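Glycosylation Associate Protein 2 (Streptococcus agalactiae serotype V, PDB 6OYC) probably acts with its partners Gap1 and Gap3 in the glycosylation and export of a surface glycoprotein through the accessory Sec system. Local coordinates at residues Ile36-Val40 and Ser76-Phe80; Glu195-Ile200 and Ala246-Val252; Gly381-Asn385 and Glu445-Ser449. All blocks are in the same frame, centred on the assembly; numbering follows the deposited sequence.

Contact 1 of 3, residues Ile36-Val40 and Ser76-Phe80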
loop_
_atom_site.group_PDB
_atom_site.type_symbol
_atom_site.label_atom_id
_atom_site.label_comp_id
_atom_site.label_asym_id
_atom_site.label_seq_id
_atom_site.Cartn_x
_atom_site.Cartn_y
_atom_site.Cartn_z
ATOM N N ILE B 36 28.378 19.464 -10.962
ATOM C CA ILE B 36 26.919 19.471 -11.006
ATOM C C ILE B 36 26.407 20.433 -12.070
ATOM O O ILE B 36 25.440 20.130 -12.791
ATOM C CB ILE B 36 26.360 19.814 -9.618
ATOM C CG1 ILE B 36 26.637 18.655 -8.673
ATOM C CG2 ILE B 36 24.862 20.088 -9.705
ATOM C CD1 ILE B 36 26.097 18.879 -7.276
ATOM N N SER B 37 27.054 21.603 -12.194
ATOM C CA SER B 37 26.580 22.630 -13.113
ATOM C C SER B 37 26.665 22.152 -14.560
ATOM O O SER B 37 25.724 22.336 -15.343
ATOM C CB SER B 37 27.383 23.926 -12.923
ATOM O OG SER B 37 27.108 24.833 -13.982
ATOM N N ASP B 38 27.794 21.547 -14.936
ATOM C CA ASP B 38 27.878 20.915 -16.252
ATOM C C ASP B 38 26.736 19.929 -16.465
ATOM O O ASP B 38 26.107 19.919 -17.531
ATOM C CB ASP B 38 29.221 20.212 -16.429
ATOM C CG ASP B 38 30.375 21.185 -16.481
ATOM O OD1 ASP B 38 30.125 22.360 -16.819
ATOM O OD2 ASP B 38 31.527 20.787 -16.179
ATOM N N PHE B 39 26.419 19.123 -15.447
ATOM C CA PHE B 39 25.326 18.172 -15.608
ATOM C C PHE B 39 24.010 18.889 -15.901
ATOM O O PHE B 39 23.257 18.479 -16.791
ATOM C CB PHE B 39 25.192 17.276 -14.372
ATOM C CG PHE B 39 24.005 16.362 -14.438
ATOM C CD1 PHE B 39 24.078 15.157 -15.126
ATOM C CD2 PHE B 39 22.797 16.741 -13.879
ATOM C CE1 PHE B 39 22.976 14.322 -15.211
ATOM C CE2 PHE B 39 21.679 15.905 -13.967
ATOM C CZ PHE B 39 21.767 14.703 -14.636
ATOM N N VAL B 40 23.702 19.956 -15.154
ATOM C CA VAL B 40 22.446 20.684 -15.386
ATOM C C VAL B 40 22.319 21.116 -16.850
ATOM O O VAL B 40 21.259 20.957 -17.475
ATOM C CB VAL B 40 22.346 21.901 -14.449
ATOM C CG1 VAL B 40 21.070 22.666 -14.736
ATOM C CG2 VAL B 40 22.412 21.468 -12.991
ATOM N N SER B 76 20.341 22.486 -7.434
ATOM C CA SER B 76 19.934 22.491 -8.830
ATOM C C SER B 76 19.614 21.094 -9.373
ATOM O O SER B 76 19.092 20.997 -10.488
ATOM C CB SER B 76 21.012 23.151 -9.691
ATOM O OG SER B 76 22.194 22.380 -9.725
ATOM N N LEU B 77 19.893 20.016 -8.628
ATOM C CA LEU B 77 19.470 18.698 -9.089
ATOM C C LEU B 77 18.020 18.402 -8.740
ATOM O O LEU B 77 17.505 17.354 -9.134
ATOM C CB LEU B 77 20.383 17.611 -8.518
ATOM C CG LEU B 77 21.842 17.771 -8.961
ATOM C CD1 LEU B 77 22.719 16.659 -8.405
ATOM C CD2 LEU B 77 21.953 17.840 -10.486
ATOM N N SER B 78 17.349 19.321 -8.050
ATOM C CA SER B 78 15.998 19.071 -7.573
ATOM C C SER B 78 15.011 18.863 -8.714
ATOM O O SER B 78 14.073 18.069 -8.579
ATOM C CB SER B 78 15.560 20.239 -6.694
ATOM O OG SER B 78 14.186 20.163 -6.404
ATOM N N SER B 79 15.199 19.551 -9.846
ATOM C CA SER B 79 14.248 19.412 -10.944
ATOM C C SER B 79 14.281 18.021 -11.570
ATOM O O SER B 79 13.315 17.631 -12.234
ATOM C CB SER B 79 14.519 20.468 -12.027
ATOM O OG SER B 79 15.688 20.145 -12.782
ATOM N N PHE B 80 15.365 17.265 -11.381
ATOM C CA PHE B 80 15.572 16.023 -12.112
ATOM C C PHE B 80 15.159 14.764 -11.350
ATOM O O PHE B 80 15.205 13.685 -11.939
ATOM C CB PHE B 80 17.052 15.891 -12.513
ATOM C CG PHE B 80 17.565 17.046 -13.325
ATOM C CD1 PHE B 80 17.234 17.166 -14.677
ATOM C CD2 PHE B 80 18.380 18.017 -12.741
ATOM C CE1 PHE B 80 17.703 18.243 -15.428
ATOM C CE2 PHE B 80 18.851 19.093 -13.491
ATOM C CZ PHE B 80 18.513 19.207 -14.838
#
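The rim of the Phe39 ring is directed at a face of the Phe80 ring, a T-shaped (edge-to-face) pair whose planes meet at 76°. Phe39 CE2 lies off-centre over that face, 4.1 Å from Phe80 CD2, while Ser79 OG sits over the middle of the opposite face and Leu77 CA lies at the ring edge, in plane. A first torsion that places CG opposite the backbone N (chi1 175°) carries the Phe39 ring out from the helix to this meeting. Leu77 crosses Phe39 at about a right angle, its CD2 methyl 3.7 Å from Phe39 CD2. The same CD2 is 3.8 Å from Ile36 CG2, so one methyl touches both side chains. Ser76 OG rests against two methyls, the nearer being Val40 CG2 at 3.4 Å, and donates a hydrogen bond to Glu73 O. No hydrogen bond links the two segments; the contact is apolar and aromatic. Phe80 continues along helix 36-52, reaching Glu43, Asn44 and Leu47. Ile36 and Leu77 both touch Val11, and Phe39 touches Leu9, so the loop between strands 62-65 and 86-89 closes over the helix start beside strand 6-11 of the parallel sheet.

Contact 2 of 3, residues Glu195-Ile200 and Ala246-Val252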
loop_
_atom_site.group_PDB
_atom_site.type_symbol
_atom_site.label_atom_id
_atom_site.label_comp_id
_atom_site.label_asym_id
_atom_site.label_seq_id
_atom_site.Cartn_x
_atom_site.Cartn_y
_atom_site.Cartn_z
ATOM N N GLU B 195 -1.620 -21.874 17.306
ATOM C CA GLU B 195 -1.888 -22.117 18.719
ATOM C C GLU B 195 -1.434 -23.526 19.057
ATOM O O GLU B 195 -1.765 -24.473 18.333
ATOM C CB GLU B 195 -3.363 -21.951 19.059
ATOM C CG GLU B 195 -3.959 -20.641 18.590
ATOM C CD GLU B 195 -5.477 -20.682 18.573
ATOM O OE1 GLU B 195 -6.092 -20.403 17.514
ATOM O OE2 GLU B 195 -6.059 -21.013 19.627
ATOM N N GLY B 196 -0.679 -23.661 20.146
ATOM C CA GLY B 196 -0.135 -24.934 20.579
ATOM C C GLY B 196 1.331 -25.076 20.236
ATOM O O GLY B 196 2.008 -24.131 19.820
ATOM N N ASP B 197 1.825 -26.302 20.405
ATOM C CA ASP B 197 3.213 -26.632 20.067
ATOM C C ASP B 197 3.287 -27.144 18.626
ATOM O O ASP B 197 3.501 -28.327 18.350
ATOM C CB ASP B 197 3.771 -27.655 21.048
ATOM C CG ASP B 197 3.397 -27.344 22.479
ATOM O OD1 ASP B 197 3.810 -26.277 22.995
ATOM O OD2 ASP B 197 2.672 -28.167 23.081
ATOM N N ILE B 198 3.091 -26.216 17.694
ATOM C CA ILE B 198 3.148 -26.508 16.270
ATOM C C ILE B 198 4.284 -25.717 15.660
ATOM O O ILE B 198 4.463 -24.536 15.963
ATOM C CB ILE B 198 1.848 -26.152 15.535
ATOM C CG1 ILE B 198 0.662 -26.801 16.200
ATOM C CG2 ILE B 198 1.935 -26.593 14.068
ATOM C CD1 ILE B 198 -0.476 -26.959 15.227
ATOM N N ASP B 199 5.027 -26.353 14.780
ATOM C CA ASP B 199 5.951 -25.649 13.918
ATOM C C ASP B 199 5.510 -25.900 12.485
ATOM O O ASP B 199 5.101 -27.014 12.142
ATOM C CB ASP B 199 7.393 -26.116 14.163
ATOM C CG ASP B 199 7.909 -25.745 15.563
ATOM O OD1 ASP B 199 7.213 -25.009 16.298
ATOM O OD2 ASP B 199 9.022 -26.177 15.930
ATOM N N ILE B 200 5.540 -24.864 11.664
ATOM C CA ILE B 200 5.240 -25.020 10.249
ATOM C C ILE B 200 6.437 -24.550 9.437
ATOM O O ILE B 200 7.159 -23.623 9.826
ATOM C CB ILE B 200 3.959 -24.270 9.819
ATOM C CG1 ILE B 200 4.102 -22.777 10.061
ATOM C CG2 ILE B 200 2.734 -24.813 10.551
ATOM C CD1 ILE B 200 2.943 -21.977 9.513
ATOM N N ALA B 246 4.375 -29.395 8.559
ATOM C CA ALA B 246 4.055 -29.114 9.947
ATOM C C ALA B 246 4.503 -30.279 10.817
ATOM O O ALA B 246 4.732 -31.395 10.342
ATOM C CB ALA B 246 2.557 -28.868 10.156
ATOM N N LYS B 247 4.620 -29.991 12.107
ATOM C CA LYS B 247 4.893 -30.996 13.118
ATOM C C LYS B 247 4.341 -30.508 14.452
ATOM O O LYS B 247 4.181 -29.303 14.682
ATOM C CB LYS B 247 6.391 -31.297 13.225
ATOM C CG LYS B 247 7.252 -30.120 13.633
ATOM C CD LYS B 247 8.661 -30.613 13.901
ATOM C CE LYS B 247 9.572 -29.528 14.412
ATOM N NZ LYS B 247 10.850 -30.157 14.878
ATOM N N GLY B 248 4.050 -31.465 15.332
ATOM C CA GLY B 248 3.503 -31.149 16.633
ATOM C C GLY B 248 1.989 -31.255 16.671
ATOM O O GLY B 248 1.355 -31.937 15.867
ATOM N N LYS B 249 1.405 -30.554 17.630
ATOM C CA LYS B 249 -0.017 -30.656 17.901
ATOM C C LYS B 249 -0.576 -29.282 18.235
ATOM O O LYS B 249 0.053 -28.505 18.958
ATOM C CB LYS B 249 -0.268 -31.649 19.039
ATOM C CG LYS B 249 -1.511 -31.354 19.894
ATOM C CD LYS B 249 -2.745 -32.136 19.427
ATOM C CE LYS B 249 -4.065 -31.694 20.126
ATOM N NZ LYS B 249 -4.672 -30.408 19.673
ATOM N N GLY B 250 -1.744 -28.990 17.706
ATOM C CA GLY B 250 -2.427 -27.755 17.982
ATOM C C GLY B 250 -3.237 -27.317 16.768
ATOM O O GLY B 250 -3.836 -28.143 16.077
ATOM N N ILE B 251 -3.236 -26.006 16.528
ATOM C CA ILE B 251 -4.110 -25.386 15.542
ATOM C C ILE B 251 -3.287 -24.476 14.648
ATOM O O ILE B 251 -2.485 -23.679 15.140
ATOM C CB ILE B 251 -5.240 -24.575 16.201
ATOM C CG1 ILE B 251 -6.103 -25.476 17.075
ATOM C CG2 ILE B 251 -6.089 -23.895 15.130
ATOM C CD1 ILE B 251 -7.236 -24.740 17.744
ATOM N N VAL B 252 -3.475 -24.610 13.342
ATOM C CA VAL B 252 -2.979 -23.660 12.353
ATOM C C VAL B 252 -4.194 -22.993 11.734
ATOM O O VAL B 252 -5.152 -23.684 11.361
ATOM C CB VAL B 252 -2.144 -24.363 11.265
ATOM C CG1 VAL B 252 -1.377 -23.348 10.435
ATOM C CG2 VAL B 252 -1.223 -25.405 11.886
#
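Ile198 is the bump of this contact, and the hollow it enters is the inside of a bend made by both segments together. The antiparallel pair turns a corner at Gly196-Asp197 on one side and Gly248-Gly250 on the other. The chi1 of Ile198, -53°, sets CG1 beside the backbone N, and CG1 then lies 3.3 Å from Lys249 O. Further in, Ile198 CD1 meets Val252 CG2 at 3.8 Å, the two side chains crossing obliquely. Gly250 presents bare backbone to the Ile198 side chain, and Gly248 lies close to Asp197 O. Gly196 and Gly250 form a non-hydrogen-bonded pair with CA atoms 4.5 Å apart. Beyond the bend, Ile200 CG2 lies 4.1 Å from Ala246 CB, a large side chain set against a small one on the same buried face.

The backbone bonds follow the curve. Ile251 N donates to Glu195 O at 2.8 Å on one arm, and Lys247 N to Asp199 O at 3.0 Å on the other. At the corner, where Asp197 is the centre of an inverse gamma turn, the bond is distorted: Lys249 N reaches Asp197 O from 51° out of the carbonyl plane. On the face bearing Glu195, Asp197, Lys249 and Ile251, extended Lys247 runs obliquely past Asp199, its CE 3.7 Å from Asp199 OD2, with the charged ends too far apart for a salt bridge.

The bent pair passes from the sheet of strands 185-195 and 251-262 to that of 198-208 and 238-247. Phe164 of strand 157-165 covers Ile198 and Ala246, Ile194 of strand 185-195 touches Ile200 and Val252, and Tyr168 of strand 168-180 lies against Asp199 and Lys247.

Contact 3 of 3, residues Gly381-Asn385 and Glu445-Ser449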
loop_
_atom_site.group_PDB
_atom_site.type_symbol
_atom_site.label_atom_id
_atom_site.label_comp_id
_atom_site.label_asym_id
_atom_site.label_seq_id
_atom_site.Cartn_x
_atom_site.Cartn_y
_atom_site.Cartn_z
ATOM N N GLY B 381 -11.507 9.522 10.601
ATOM C CA GLY B 381 -11.670 10.961 10.767
ATOM C C GLY B 381 -12.155 11.340 12.153
ATOM O O GLY B 381 -11.687 12.319 12.739
ATOM N N ALA B 382 -13.066 10.538 12.709
ATOM C CA ALA B 382 -13.526 10.718 14.085
ATOM C C ALA B 382 -12.382 10.865 15.086
ATOM O O ALA B 382 -12.537 11.543 16.106
ATOM C CB ALA B 382 -14.425 9.537 14.473
ATOM N N LYS B 383 -11.238 10.244 14.829
ATOM C CA LYS B 383 -10.104 10.362 15.733
ATOM C C LYS B 383 -9.140 11.457 15.325
ATOM O O LYS B 383 -8.170 11.715 16.050
ATOM C CB LYS B 383 -9.346 9.039 15.819
ATOM C CG LYS B 383 -9.939 8.059 16.804
ATOM C CD LYS B 383 -11.122 7.349 16.171
ATOM C CE LYS B 383 -11.240 5.900 16.615
ATOM N NZ LYS B 383 -12.192 5.187 15.703
ATOM N N LEU B 384 -9.375 12.103 14.186
ATOM C CA LEU B 384 -8.408 13.034 13.642
ATOM C C LEU B 384 -8.907 14.470 13.558
ATOM O O LEU B 384 -8.078 15.376 13.385
ATOM C CB LEU B 384 -7.955 12.568 12.250
ATOM C CG LEU B 384 -7.098 11.301 12.259
ATOM C CD1 LEU B 384 -7.088 10.637 10.894
ATOM C CD2 LEU B 384 -5.705 11.646 12.692
ATOM N N ASN B 385 -10.217 14.705 13.686
ATOM C CA ASN B 385 -10.835 16.027 13.602
ATOM C C ASN B 385 -10.281 16.807 12.399
ATOM O O ASN B 385 -9.697 17.878 12.576
ATOM C CB ASN B 385 -10.638 16.808 14.898
ATOM C CG ASN B 385 -11.636 17.945 15.058
ATOM O OD1 ASN B 385 -12.255 18.397 14.097
ATOM N ND2 ASN B 385 -11.793 18.413 16.288
ATOM N N GLU B 445 -18.261 8.901 19.644
ATOM C CA GLU B 445 -17.157 9.208 20.544
ATOM C C GLU B 445 -16.106 10.109 19.915
ATOM O O GLU B 445 -15.129 10.461 20.593
ATOM C CB GLU B 445 -16.504 7.918 21.020
ATOM C CG GLU B 445 -17.448 6.988 21.740
ATOM C CD GLU B 445 -16.715 5.841 22.392
ATOM O OE1 GLU B 445 -16.252 4.938 21.665
ATOM O OE2 GLU B 445 -16.583 5.854 23.634
ATOM N N GLY B 446 -16.277 10.503 18.662
ATOM C CA GLY B 446 -15.263 11.241 17.937
ATOM C C GLY B 446 -15.382 12.743 18.086
ATOM O O GLY B 446 -16.037 13.261 18.994
ATOM N N ASP B 447 -14.734 13.451 17.164
ATOM C CA ASP B 447 -14.705 14.909 17.201
ATOM C C ASP B 447 -14.543 15.427 15.784
ATOM O O ASP B 447 -13.449 15.342 15.221
ATOM C CB ASP B 447 -13.574 15.419 18.088
ATOM C CG ASP B 447 -13.596 16.938 18.242
ATOM O OD1 ASP B 447 -14.344 17.626 17.506
ATOM O OD2 ASP B 447 -12.855 17.448 19.103
ATOM N N PHE B 448 -15.610 16.010 15.241
ATOM C CA PHE B 448 -15.604 16.637 13.926
ATOM C C PHE B 448 -15.774 18.152 14.023
ATOM O O PHE B 448 -16.398 18.781 13.161
ATOM C CB PHE B 448 -16.685 16.027 13.040
ATOM C CG PHE B 448 -16.462 14.573 12.749
ATOM C CD1 PHE B 448 -16.841 13.603 13.669
ATOM C CD2 PHE B 448 -15.841 14.176 11.577
ATOM C CE1 PHE B 448 -16.628 12.252 13.411
ATOM C CE2 PHE B 448 -15.619 12.833 11.307
ATOM C CZ PHE B 448 -16.017 11.867 12.222
ATOM N N SER B 449 -15.189 18.758 15.063
ATOM C CA SER B 449 -15.353 20.196 15.265
ATOM C C SER B 449 -14.756 20.995 14.111
ATOM O O SER B 449 -15.357 21.975 13.650
ATOM C CB SER B 449 -14.733 20.615 16.597
ATOM O OG SER B 449 -13.319 20.608 16.551
#
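Ala382 and Phe448 meet where two helix-to-strand loops run together in a domain consistent with the alpha/beta-hydrolase fold, and the second loop contains an Asx turn at Asp447. The tight half of the contact is here. Phe448 CZ comes within 3.3 Å of Ala382 N, and the same ring carbon is 3.6 Å from Ala382 CB, so the end of the ring is pressed obliquely against both backbone and methyl. The CB of Phe448 starts out turned from the partner loop, yet chi1 of -64° swings the ring back to Ala382 and Gly381. A backbone bond closes the same region: Asp447 N donates to Ala382 O in the carbonyl plane, on a lone pair, at 3.1 Å. Within the first loop, Gly381 O accepts from both Leu384 N and Asn385 N as the chain leaves helix 372-381. Ile443 of helix 429-444 and the Phe453 ring of strand 452-458 also touch Phe448, which is buried.

The opposite character appears at Asn385, whose amide extends between two solvent-exposed residues, Asp447 and Ser449. Amide and carboxylate planes are turned 46° apart; although ND2 lies 2.9 Å from Asp447 OD1, the angle is too poor for a hydrogen bond. That carboxylate oxygen is instead engaged by Ser449 N at 2.8 Å, the bond that defines the Asx turn. Asn385 OD1 accepts from Asn450 N, so both ends of the amide are held by the second loop. The ND2 end donates to Ser449 OG at 2.7 Å in a nearly straight bond, with an N-H...O angle of 168° and the oxygen in the amide plane.

Overall arrangement
Contacts 1, 2 and 3 belong to the parallel, antiparallel and mixed sheets respectively, their centres 43 to 58 Å apart, and share no helix or strand. Each is partly buried and well away from the chain's centre (about 24 Å for contact 3, 32 and 31 Å for contacts 1 and 2); none of contact 1's touching residues is exposed, against three in contact 2 and two in contact 3. The chemistry differs. Contact 1, helix against loop, has no hydrogen bond between its segments. Contact 2 depends on backbone bonding along a bend, with isoleucine and valine inside. Contact 3, between loops, combines a buried ring with a hydrogen bond from a side-chain amide at the rim.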